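Local coordinates for protein L-lysine 6-monooxygenase (Pseudomonas syringae pv. tomato, PDB 5CQF) that probably hydroxylates the side-chain amine of L-lysine as an FAD- and NADP-dependent monooxygenase in siderophore biosynthesis, at residues 308-320 with 328-341. Residues are numbered along the deposited sequence; the frame is centred on the assembly and turned at random.
Sequences LHTYAYSVISAIE and VELTDTFSQRTRVL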
ATOM      1  N   LEU A 308       8.794  -7.669  24.356  1.00 48.38           N
ATOM      2  CA  LEU A 308       9.129  -6.271  24.337  1.00 45.46           C
ATOM      3  C   LEU A 308       8.315  -5.581  25.421  1.00 45.78           C
ATOM      4  O   LEU A 308       7.097  -5.657  25.406  1.00 44.80           O
ATOM      5  CB  LEU A 308       8.776  -5.674  22.982  1.00 44.78           C
ATOM      6  CG  LEU A 308       8.982  -4.159  22.891  1.00 44.76           C
ATOM      7  CD1 LEU A 308      10.458  -3.813  23.050  1.00 43.01           C
ATOM      8  CD2 LEU A 308       8.440  -3.599  21.582  1.00 44.94           C
ATOM      9  N   HIS A 309       8.989  -4.911  26.358  1.00 45.30           N
ATOM     10  CA  HIS A 309       8.324  -4.185  27.439  1.00 44.40           C
ATOM     11  C   HIS A 309       8.603  -2.696  27.273  1.00 43.46           C
ATOM     12  O   HIS A 309       9.772  -2.281  27.170  1.00 39.47           O
ATOM     13  CB  HIS A 309       8.854  -4.661  28.772  1.00 46.55           C
ATOM     14  CG  HIS A 309       8.779  -6.147  28.943  1.00 52.10           C
ATOM     15  ND1 HIS A 309       7.671  -6.783  29.465  1.00 55.53           N
ATOM     16  CD2 HIS A 309       9.660  -7.124  28.631  1.00 52.41           C
ATOM     17  CE1 HIS A 309       7.879  -8.084  29.478  1.00 56.31           C
ATOM     18  NE2 HIS A 309       9.080  -8.315  28.981  1.00 56.56           N
ATOM     19  N   THR A 310       7.544  -1.896  27.258  1.00 41.76           N
ATOM     20  CA  THR A 310       7.666  -0.460  27.034  1.00 42.30           C
ATOM     21  C   THR A 310       7.482   0.365  28.334  1.00 42.02           C
ATOM     22  O   THR A 310       6.580   0.093  29.097  1.00 44.15           O
ATOM     23  CB  THR A 310       6.657  -0.068  25.959  1.00 43.83           C
ATOM     24  OG1 THR A 310       7.087  -0.646  24.722  1.00 46.85           O
ATOM     25  CG2 THR A 310       6.598   1.418  25.777  1.00 47.86           C
ATOM     26  N   TYR A 311       8.339   1.351  28.588  1.00 39.85           N
ATOM     27  CA  TYR A 311       8.175   2.245  29.748  1.00 40.20           C
ATOM     28  C   TYR A 311       8.200   3.662  29.221  1.00 41.40           C
ATOM     29  O   TYR A 311       9.264   4.172  28.876  1.00 42.23           O
ATOM     30  CB  TYR A 311       9.275   2.031  30.812  1.00 38.20           C
ATOM     31  CG  TYR A 311       9.475   0.568  31.135  1.00 38.07           C
ATOM     32  CD1 TYR A 311      10.143  -0.260  30.256  1.00 36.09           C
ATOM     33  CD2 TYR A 311       8.944   0.001  32.290  1.00 39.45           C
ATOM     34  CE1 TYR A 311      10.294  -1.598  30.511  1.00 36.76           C
ATOM     35  CE2 TYR A 311       9.114  -1.353  32.567  1.00 40.03           C
ATOM     36  CZ  TYR A 311       9.793  -2.141  31.651  1.00 38.46           C
ATOM     37  OH  TYR A 311       9.969  -3.474  31.858  1.00 38.75           O
ATOM     38  N   ALA A 312       7.025   4.291  29.133  1.00 40.94           N
ATOM     39  CA  ALA A 312       6.952   5.676  28.683  1.00 39.67           C
ATOM     40  C   ALA A 312       7.270   6.682  29.812  1.00 38.99           C
ATOM     41  O   ALA A 312       7.364   6.347  30.969  1.00 37.38           O
ATOM     42  CB  ALA A 312       5.579   5.948  28.089  1.00 40.45           C
ATOM     43  N   TYR A 313       7.496   7.927  29.434  1.00 40.46           N
ATOM     44  CA  TYR A 313       7.648   9.031  30.381  1.00 39.59           C
ATOM     45  C   TYR A 313       8.653   8.711  31.444  1.00 39.54           C
ATOM     46  O   TYR A 313       8.478   9.138  32.576  1.00 40.97           O
ATOM     47  CB  TYR A 313       6.290   9.386  31.029  1.00 39.16           C
ATOM     48  CG  TYR A 313       5.145   9.406  30.030  1.00 38.47           C
ATOM     49  CD1 TYR A 313       5.213  10.198  28.887  1.00 37.44           C
ATOM     50  CD2 TYR A 313       4.006   8.619  30.224  1.00 38.00           C
ATOM     51  CE1 TYR A 313       4.191  10.205  27.965  1.00 38.59           C
ATOM     52  CE2 TYR A 313       2.977   8.623  29.308  1.00 39.54           C
ATOM     53  CZ  TYR A 313       3.073   9.404  28.171  1.00 39.58           C
ATOM     54  OH  TYR A 313       2.041   9.399  27.251  1.00 42.60           O
ATOM     55  N   SER A 314       9.727   8.013  31.071  1.00 39.58           N
ATOM     56  CA  SER A 314      10.693   7.498  32.027  1.00 39.24           C
ATOM     57  C   SER A 314      12.125   7.910  31.774  1.00 41.70           C
ATOM     58  O   SER A 314      12.547   8.076  30.615  1.00 41.68           O
ATOM     59  CB  SER A 314      10.639   5.981  32.067  1.00 39.50           C
ATOM     60  OG  SER A 314       9.354   5.568  32.481  1.00 43.17           O
ATOM     61  N   VAL A 315      12.876   8.052  32.877  1.00 41.42           N
ATOM     62  CA  VAL A 315      14.301   8.230  32.808  1.00 43.63           C
ATOM     63  C   VAL A 315      14.962   7.190  33.668  1.00 44.76           C
ATOM     64  O   VAL A 315      14.342   6.606  34.544  1.00 45.54           O
ATOM     65  CB  VAL A 315      14.781   9.628  33.271  1.00 46.68           C
ATOM     66  CG1 VAL A 315      14.282  10.719  32.333  1.00 46.07           C
ATOM     67  CG2 VAL A 315      14.368   9.914  34.705  1.00 47.76           C
ATOM     68  N   ILE A 316      16.231   6.953  33.384  1.00 44.95           N
ATOM     69  CA  ILE A 316      17.065   6.121  34.215  1.00 45.91           C
ATOM     70  C   ILE A 316      17.637   7.042  35.275  1.00 47.25           C
ATOM     71  O   ILE A 316      18.369   7.991  34.966  1.00 48.91           O
ATOM     72  CB  ILE A 316      18.191   5.463  33.400  1.00 46.73           C
ATOM     73  CG1 ILE A 316      17.566   4.569  32.328  1.00 46.98           C
ATOM     74  CG2 ILE A 316      19.132   4.683  34.314  1.00 49.57           C
ATOM     75  CD1 ILE A 316      18.529   3.608  31.666  1.00 48.90           C
ATOM     76  N   SER A 317      17.265   6.761  36.515  1.00 47.10           N
ATOM     77  CA  SER A 317      17.608   7.571  37.669  1.00 48.83           C
ATOM     78  C   SER A 317      18.758   6.960  38.490  1.00 49.11           C
ATOM     79  O   SER A 317      19.340   7.627  39.332  1.00 47.94           O
ATOM     80  CB  SER A 317      16.356   7.705  38.540  1.00 50.81           C
ATOM     81  OG  SER A 317      15.889   6.422  38.944  1.00 53.43           O
ATOM     82  N   ALA A 318      19.042   5.680  38.270  1.00 49.64           N
ATOM     83  CA  ALA A 318      20.240   5.019  38.819  1.00 51.03           C
ATOM     84  C   ALA A 318      20.545   3.734  38.044  1.00 49.39           C
ATOM     85  O   ALA A 318      19.646   3.074  37.536  1.00 47.92           O
ATOM     86  CB  ALA A 318      20.074   4.716  40.306  1.00 49.69           C
ATOM     87  N   ILE A 319      21.820   3.381  37.980  1.00 52.71           N
ATOM     88  CA  ILE A 319      22.265   2.162  37.319  1.00 53.48           C
ATOM     89  C   ILE A 319      23.575   1.702  37.939  1.00 56.12           C
ATOM     90  O   ILE A 319      24.442   2.520  38.233  1.00 58.91           O
ATOM     91  CB  ILE A 319      22.443   2.398  35.799  1.00 51.44           C
ATOM     92  CG1 ILE A 319      23.020   1.159  35.112  1.00 51.81           C
ATOM     93  CG2 ILE A 319      23.337   3.595  35.521  1.00 50.51           C
ATOM     94  CD1 ILE A 319      22.861   1.174  33.608  1.00 51.26           C
ATOM     95  N   GLU A 320      23.723   0.400  38.157  1.00 57.68           N
ATOM     96  CA  GLU A 320      25.005  -0.121  38.586  1.00 59.78           C
ATOM     97  C   GLU A 320      25.278  -1.466  37.973  1.00 57.74           C
ATOM     98  O   GLU A 320      24.363  -2.229  37.703  1.00 55.76           O
ATOM     99  CB  GLU A 320      25.138  -0.174  40.117  1.00 66.22           C
ATOM    100  CG  GLU A 320      24.071  -0.957  40.862  1.00 71.31           C
ATOM    101  CD  GLU A 320      24.321  -0.991  42.378  1.00 79.26           C
ATOM    102  OE1 GLU A 320      23.506  -0.387  43.124  1.00 82.62           O
ATOM    103  OE2 GLU A 320      25.325  -1.609  42.827  1.00 76.66           O
ATOM    104  N   VAL A 328      18.889  -1.412  37.141  1.00 50.97           N
ATOM    105  CA  VAL A 328      18.519  -0.116  36.565  1.00 48.52           C
ATOM    106  C   VAL A 328      17.263   0.422  37.217  1.00 47.37           C
ATOM    107  O   VAL A 328      16.230  -0.258  37.252  1.00 45.04           O
ATOM    108  CB  VAL A 328      18.268  -0.230  35.058  1.00 46.71           C
ATOM    109  CG1 VAL A 328      18.063   1.145  34.471  1.00 47.40           C
ATOM    110  CG2 VAL A 328      19.434  -0.924  34.371  1.00 46.82           C
ATOM    111  N   GLU A 329      17.350   1.636  37.744  1.00 46.49           N
ATOM    112  CA  GLU A 329      16.195   2.257  38.358  1.00 48.67           C
ATOM    113  C   GLU A 329      15.604   3.232  37.376  1.00 48.11           C
ATOM    114  O   GLU A 329      16.298   4.149  36.928  1.00 47.05           O
ATOM    115  CB  GLU A 329      16.566   3.004  39.654  1.00 51.70           C
ATOM    116  CG  GLU A 329      15.352   3.555  40.408  1.00 52.43           C
ATOM    117  CD  GLU A 329      15.712   4.547  41.502  1.00 53.95           C
ATOM    118  OE1 GLU A 329      16.217   5.651  41.184  1.00 52.55           O
ATOM    119  OE2 GLU A 329      15.470   4.229  42.681  1.00 56.86           O
ATOM    120  N   LEU A 330      14.314   3.044  37.078  1.00 48.86           N
ATOM    121  CA  LEU A 330      13.538   3.983  36.267  1.00 45.53           C
ATOM    122  C   LEU A 330      12.651   4.858  37.128  1.00 44.90           C
ATOM    123  O   LEU A 330      12.073   4.402  38.110  1.00 45.11           O
ATOM    124  CB  LEU A 330      12.630   3.234  35.292  1.00 44.65           C
ATOM    125  CG  LEU A 330      13.224   2.188  34.352  1.00 44.68           C
ATOM    126  CD1 LEU A 330      12.208   1.765  33.294  1.00 42.54           C
ATOM    127  CD2 LEU A 330      14.483   2.716  33.693  1.00 44.77           C
ATOM    128  N   THR A 331      12.503   6.105  36.718  1.00 43.15           N
ATOM    129  CA  THR A 331      11.582   7.005  37.352  1.00 43.34           C
ATOM    130  C   THR A 331      10.627   7.535  36.289  1.00 43.80           C
ATOM    131  O   THR A 331      11.062   8.063  35.262  1.00 41.24           O
ATOM    132  CB  THR A 331      12.353   8.144  38.060  1.00 43.43           C
ATOM    133  OG1 THR A 331      13.107   7.585  39.134  1.00 44.67           O
ATOM    134  CG2 THR A 331      11.427   9.201  38.618  1.00 43.79           C
ATOM    135  N   ASP A 332       9.326   7.360  36.525  1.00 45.64           N
ATOM    136  CA  ASP A 332       8.314   7.994  35.694  1.00 45.38           C
ATOM    137  C   ASP A 332       8.318   9.475  36.036  1.00 48.07           C
ATOM    138  O   ASP A 332       8.078   9.848  37.160  1.00 48.49           O
ATOM    139  CB  ASP A 332       6.949   7.384  35.944  1.00 44.73           C
ATOM    140  CG  ASP A 332       5.839   8.129  35.237  1.00 47.26           C
ATOM    141  OD1 ASP A 332       5.919   9.380  35.121  1.00 48.49           O
ATOM    142  OD2 ASP A 332       4.871   7.465  34.789  1.00 49.41           O
ATOM    143  N   THR A 333       8.606  10.304  35.053  1.00 51.82           N
ATOM    144  CA  THR A 333       8.736  11.756  35.224  1.00 57.06           C
ATOM    145  C   THR A 333       7.499  12.483  35.797  1.00 56.69           C
ATOM    146  O   THR A 333       7.652  13.480  36.493  1.00 57.49           O
ATOM    147  CB  THR A 333       9.149  12.376  33.864  1.00 61.39           C
ATOM    148  OG1 THR A 333      10.551  12.143  33.697  1.00 67.94           O
ATOM    149  CG2 THR A 333       8.861  13.897  33.763  1.00 64.81           C
ATOM    150  N   PHE A 334       6.296  11.984  35.518  1.00 56.13           N
ATOM    151  CA  PHE A 334       5.049  12.616  35.996  1.00 55.54           C
ATOM    152  C   PHE A 334       4.615  12.136  37.386  1.00 54.95           C
ATOM    153  O   PHE A 334       4.335  12.937  38.278  1.00 53.83           O
ATOM    154  CB  PHE A 334       3.922  12.385  34.993  1.00 54.72           C
ATOM    155  CG  PHE A 334       4.184  13.001  33.653  1.00 54.10           C
ATOM    156  CD1 PHE A 334       4.338  14.382  33.529  1.00 55.36           C
ATOM    157  CD2 PHE A 334       4.284  12.217  32.524  1.00 51.99           C
ATOM    158  CE1 PHE A 334       4.595  14.961  32.300  1.00 55.49           C
ATOM    159  CE2 PHE A 334       4.538  12.788  31.284  1.00 53.01           C
ATOM    160  CZ  PHE A 334       4.699  14.156  31.173  1.00 54.35           C
ATOM    161  N   SER A 335       4.564  10.824  37.555  1.00 54.13           N
ATOM    162  CA  SER A 335       4.073  10.222  38.781  1.00 54.26           C
ATOM    163  C   SER A 335       5.129  10.226  39.872  1.00 56.02           C
ATOM    164  O   SER A 335       4.800  10.080  41.045  1.00 58.60           O
ATOM    165  CB  SER A 335       3.664   8.777  38.507  1.00 52.32           C
ATOM    166  OG  SER A 335       4.815   7.987  38.296  1.00 49.92           O
ATOM    167  N   GLN A 336       6.392  10.361  39.470  1.00 56.51           N
ATOM    168  CA  GLN A 336       7.554  10.106  40.334  1.00 58.86           C
ATOM    169  C   GLN A 336       7.660   8.645  40.821  1.00 55.76           C
ATOM    170  O   GLN A 336       8.592   8.316  41.525  1.00 57.95           O
ATOM    171  CB  GLN A 336       7.636  11.110  41.514  1.00 63.85           C
ATOM    172  CG  GLN A 336       7.701  12.590  41.104  1.00 70.60           C
ATOM    173  CD  GLN A 336       8.948  12.942  40.280  1.00 77.72           C
ATOM    174  OE1 GLN A 336      10.058  12.453  40.552  1.00 83.64           O
ATOM    175  NE2 GLN A 336       8.767  13.788  39.264  1.00 77.23           N
ATOM    176  N   ARG A 337       6.739   7.767  40.441  1.00 57.05           N
ATOM    177  CA  ARG A 337       6.845   6.343  40.790  1.00 60.93           C
ATOM    178  C   ARG A 337       8.143   5.779  40.206  1.00 57.35           C
ATOM    179  O   ARG A 337       8.560   6.179  39.110  1.00 53.04           O
ATOM    180  CB  ARG A 337       5.634   5.541  40.249  1.00 69.63           C
ATOM    181  CG  ARG A 337       4.705   4.900  41.294  1.00 79.69           C
ATOM    182  CD  ARG A 337       3.724   5.872  41.957  1.00 84.69           C
ATOM    183  NE  ARG A 337       2.563   6.209  41.121  1.00 85.48           N
ATOM    184  CZ  ARG A 337       1.625   7.107  41.447  1.00 86.70           C
ATOM    185  NH1 ARG A 337       1.693   7.762  42.607  1.00 86.75           N
ATOM    186  NH2 ARG A 337       0.616   7.362  40.612  1.00 81.55           N
ATOM    187  N   THR A 338       8.795   4.880  40.941  1.00 54.67           N
ATOM    188  CA  THR A 338      10.042   4.266  40.490  1.00 53.18           C
ATOM    189  C   THR A 338       9.838   2.784  40.359  1.00 54.27           C
ATOM    190  O   THR A 338       8.905   2.242  40.934  1.00 56.35           O
ATOM    191  CB  THR A 338      11.205   4.430  41.483  1.00 52.67           C
ATOM    192  OG1 THR A 338      10.825   3.866  42.735  1.00 57.62           O
ATOM    193  CG2 THR A 338      11.590   5.890  41.688  1.00 53.79           C
ATOM    194  N   ARG A 339      10.728   2.139  39.602  1.00 54.22           N
ATOM    195  CA  ARG A 339      10.851   0.673  39.584  1.00 55.31           C
ATOM    196  C   ARG A 339      12.248   0.261  39.159  1.00 53.24           C
ATOM    197  O   ARG A 339      12.993   1.046  38.586  1.00 50.34           O
ATOM    198  CB  ARG A 339       9.816   0.034  38.667  1.00 56.90           C
ATOM    199  CG  ARG A 339       9.819   0.607  37.276  1.00 59.87           C
ATOM    200  CD  ARG A 339       8.434   0.586  36.677  1.00 63.06           C
ATOM    201  NE  ARG A 339       8.033  -0.776  36.392  1.00 67.26           N
ATOM    202  CZ  ARG A 339       6.968  -1.097  35.675  1.00 70.37           C
ATOM    203  NH1 ARG A 339       6.703  -2.379  35.467  1.00 70.73           N
ATOM    204  NH2 ARG A 339       6.172  -0.146  35.164  1.00 68.79           N
ATOM    205  N   VAL A 340      12.592  -0.981  39.460  1.00 55.12           N
ATOM    206  CA  VAL A 340      13.921  -1.514  39.213  1.00 55.39           C
ATOM    207  C   VAL A 340      13.825  -2.617  38.159  1.00 54.40           C
ATOM    208  O   VAL A 340      12.897  -3.407  38.189  1.00 54.90           O
ATOM    209  CB  VAL A 340      14.523  -2.065  40.532  1.00 57.68           C
ATOM    210  CG1 VAL A 340      15.868  -2.755  40.312  1.00 57.52           C
ATOM    211  CG2 VAL A 340      14.662  -0.940  41.545  1.00 56.62           C
ATOM    212  N   LEU A 341      14.779  -2.629  37.224  1.00 56.69           N
ATOM    213  CA  LEU A 341      14.926  -3.672  36.187  1.00 56.47           C
ATOM    214  C   LEU A 341      16.299  -4.285  36.304  1.00 55.48           C
ATOM    215  O   LEU A 341      17.293  -3.567  36.441  1.00 57.52           O
ATOM    216  CB  LEU A 341      14.837  -3.070  34.787  1.00 55.48           C
ATOM    217  CG  LEU A 341      13.497  -2.472  34.394  1.00 58.31           C
ATOM    218  CD1 LEU A 341      13.602  -1.706  33.082  1.00 59.19           C
ATOM    219  CD2 LEU A 341      12.454  -3.577  34.294  1.00 62.43           C
TER
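Tyr311 packs on the face of a three-stranded antiparallel sheet that carries Ile316, Val328 and Leu330, and one face of its ring takes Leu330 CD1, 4.1 Å from the ring centroid in a CH-pi contact, together with Leu341 CD1. At the ring edge stands the Arg339 guanidinium, turned 85° to the ring so that Tyr311 CE2 sits 3.8 Å from Arg339 CZ, over the middle of its flat face. Ile316 extends this apolar layer, its CG2 3.7 Å from Val328 CG1 and its CG1 against Leu330 CD2. The other side is mixed and more solvent-facing: Val315, Ala318, Glu329 and Thr331 are partly exposed, Ser317 exposed. Val315 and Thr331 exchange two N-to-O hydrogen bonds; then a classic beta bulge, Ser317 and Ala318 opposite Glu329, shifts the register by one before pairing resumes. Glu329 O accepts from Ser317 N at 2.8 Å and only weakly from Ala318 N. Ser317 OG, lodged between its own N and carbonyl carbon (chi1 59°), accepts from Thr331 OG1 at 3.0 Å. At the turn, Phe334 and Tyr313 form an offset edge-to-face pair, planes at 65°, while Asp332 OD1 closes an Asx turn with Phe334 N. Tyr261 of the second subunit packs on both rings, its OH hydrogen-bonding Asp332 OD2. The apolar face lies against Val235 and Leu208 of strands 231-235 and 206-210, with Phe178 of helix 176-179 touching Ile316; Tyr311 OH hydrogen-bonds His233 ND1, and strand 308-311 edges that parallel sheet.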